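Local atomic coordinates of 2',5'-phosphodiesterase 12 (Homo sapiens, PDB entry 4ZKF), a protein that belongs to the endonuclease/exonuclease/phosphatase family of magnesium-dependent enzymes and carries an additional N-terminal domain of the E-set type. Residues 308-313 against 348-353. Residues are numbered along the deposited sequence; the frame is centred on the assembly and turned at random.
Sequences THLYWH and GDFNST. With MG (magnesium ion), chain C.
H309 and D349 project side by side from neighbouring parallel strands and, with N351 just beyond the second strand, form a magnesium site. D349 OD2 binds the magnesium ion at 2.6 Å, N351 OD1 lies 2.8 Å from it, and a water supplies a further ligand. The H309 ring turns its edge to the metal, which lies in the ring plane 2.9 Å from NE2. With CG anti to the backbone N in both residues (chi1 -169° in H309, 178° in D349), imidazole and carboxylate run the same way, their planes only 24° apart.

A second shell positions D349 and N351. N351 ND2 donates to L310 O (2.9 Å); L310 O lies in the plane of the amide, although ND2 stands above the plane of that carbonyl. This bond probably helps fix the rotation of the amide, whose OD1 is the nearer of its two polar atoms to the metal. D349 OD1 accepts from N351 N at 3.0 Å, closing an Asx turn that ties the two ligands together, while OD2 also accepts from N154 ND2. Backbone hydrogen bonds from D349 N to T308 O and from L310 N to D349 O keep the strands in parallel register.

On the side away from the metal, just past the strand ends, L310 CD1 meets the edge of the F350 ring, 4.0 Å from CD2, and T308 CG2, from the sheet face opposite H309 and D349, lies against CE2 of the same ring. M324 of helix 317-338 and M358 of helix 357-364 pack on L310 and F350, and F417 meets F350 edge-to-face. The contact joins the C-terminal ends of the two parallel strands of a beta-alpha-beta unit, strand 302-309, helix 317-338 and strand 344-349, whose last strand is flanked on its other side by antiparallel strand 409-419.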
# COMPACT_ATOMS: atom_id res chain seq x y z
N THR A 308 -8.18 6.10 3.66
CA THR A 308 -8.48 7.24 2.81
C THR A 308 -7.29 8.15 2.56
O THR A 308 -6.24 8.04 3.18
CB THR A 308 -9.65 8.08 3.40
OG1 THR A 308 -10.15 8.95 2.38
CG2 THR A 308 -9.20 8.92 4.63
N HIS A 309 -7.48 9.06 1.61
CA HIS A 309 -6.54 10.14 1.34
C HIS A 309 -7.39 11.37 1.16
O HIS A 309 -8.07 11.49 0.14
CB HIS A 309 -5.70 9.86 0.10
CG HIS A 309 -4.55 10.81 -0.08
ND1 HIS A 309 -3.75 10.78 -1.20
CD2 HIS A 309 -4.06 11.78 0.71
CE1 HIS A 309 -2.82 11.72 -1.09
NE2 HIS A 309 -2.98 12.34 0.06
N LEU A 310 -7.36 12.29 2.12
CA LEU A 310 -8.29 13.42 2.09
C LEU A 310 -7.72 14.53 1.24
O LEU A 310 -6.55 14.50 0.87
CB LEU A 310 -8.58 13.94 3.50
CG LEU A 310 -9.30 13.01 4.47
CD1 LEU A 310 -9.75 13.85 5.65
CD2 LEU A 310 -10.49 12.33 3.80
N TYR A 311 -8.57 15.52 0.96
CA TYR A 311 -8.18 16.67 0.14
C TYR A 311 -6.91 17.32 0.67
O TYR A 311 -6.75 17.51 1.87
CB TYR A 311 -9.33 17.68 0.11
CG TYR A 311 -9.07 18.90 -0.75
CD1 TYR A 311 -8.61 18.79 -2.06
CD2 TYR A 311 -9.33 20.17 -0.25
CE1 TYR A 311 -8.40 19.91 -2.84
CE2 TYR A 311 -9.12 21.30 -1.03
CZ TYR A 311 -8.66 21.16 -2.32
OH TYR A 311 -8.45 22.29 -3.08
N TRP A 312 -6.02 17.68 -0.26
CA TRP A 312 -4.65 18.04 0.06
C TRP A 312 -4.40 19.52 0.37
O TRP A 312 -3.44 19.85 1.07
CB TRP A 312 -3.75 17.64 -1.11
CG TRP A 312 -4.00 18.48 -2.32
CD1 TRP A 312 -4.94 18.28 -3.28
CD2 TRP A 312 -3.30 19.68 -2.68
NE1 TRP A 312 -4.87 19.27 -4.23
CE2 TRP A 312 -3.87 20.15 -3.88
CE3 TRP A 312 -2.25 20.40 -2.11
CZ2 TRP A 312 -3.43 21.30 -4.52
CZ3 TRP A 312 -1.80 21.55 -2.75
CH2 TRP A 312 -2.39 21.99 -3.94
N HIS A 313 -5.23 20.42 -0.15
CA HIS A 313 -4.88 21.84 -0.11
C HIS A 313 -4.79 22.41 1.32
O HIS A 313 -5.66 22.15 2.14
CB HIS A 313 -5.88 22.66 -0.93
CG HIS A 313 -5.39 24.03 -1.28
ND1 HIS A 313 -5.45 25.09 -0.40
CD2 HIS A 313 -4.83 24.52 -2.41
CE1 HIS A 313 -4.94 26.17 -0.98
NE2 HIS A 313 -4.56 25.85 -2.20
N GLY A 348 -5.10 6.36 7.19
CA GLY A 348 -5.11 7.29 6.08
C GLY A 348 -4.07 8.37 6.12
O GLY A 348 -3.41 8.60 7.13
N ASP A 349 -3.92 9.03 4.98
CA ASP A 349 -3.26 10.32 4.92
C ASP A 349 -4.38 11.35 5.00
O ASP A 349 -5.10 11.54 4.02
CB ASP A 349 -2.46 10.48 3.63
CG ASP A 349 -1.79 11.84 3.50
OD1 ASP A 349 -2.08 12.74 4.32
OD2 ASP A 349 -0.98 12.00 2.58
N PHE A 350 -4.53 11.98 6.16
CA PHE A 350 -5.67 12.84 6.40
C PHE A 350 -5.36 14.29 6.05
O PHE A 350 -6.25 15.15 6.09
CB PHE A 350 -6.15 12.70 7.84
CG PHE A 350 -6.70 11.33 8.14
CD1 PHE A 350 -5.86 10.30 8.52
CD2 PHE A 350 -8.05 11.07 7.98
CE1 PHE A 350 -6.36 9.02 8.77
CE2 PHE A 350 -8.55 9.79 8.22
CZ PHE A 350 -7.70 8.77 8.61
N ASN A 351 -4.10 14.54 5.69
CA ASN A 351 -3.66 15.89 5.33
C ASN A 351 -4.07 16.91 6.39
O ASN A 351 -4.40 18.05 6.07
CB ASN A 351 -4.24 16.31 3.96
CG ASN A 351 -3.34 15.92 2.81
OD1 ASN A 351 -2.14 16.20 2.83
ND2 ASN A 351 -3.91 15.26 1.81
N SER A 352 -4.04 16.47 7.65
CA SER A 352 -4.48 17.27 8.79
C SER A 352 -3.54 17.08 9.97
O SER A 352 -3.34 15.95 10.42
CB SER A 352 -5.91 16.90 9.23
OG SER A 352 -6.82 17.00 8.16
N THR A 353 -2.98 18.17 10.47
CA THR A 353 -2.15 18.12 11.66
C THR A 353 -3.03 18.06 12.93
O THR A 353 -4.23 18.32 12.87
CB THR A 353 -1.19 19.34 11.76
OG1 THR A 353 -1.96 20.55 11.87
CG2 THR A 353 -0.30 19.42 10.53
MG MG C . -1.09 14.20 1.24
O HOH W 1 1.31 13.61 0.44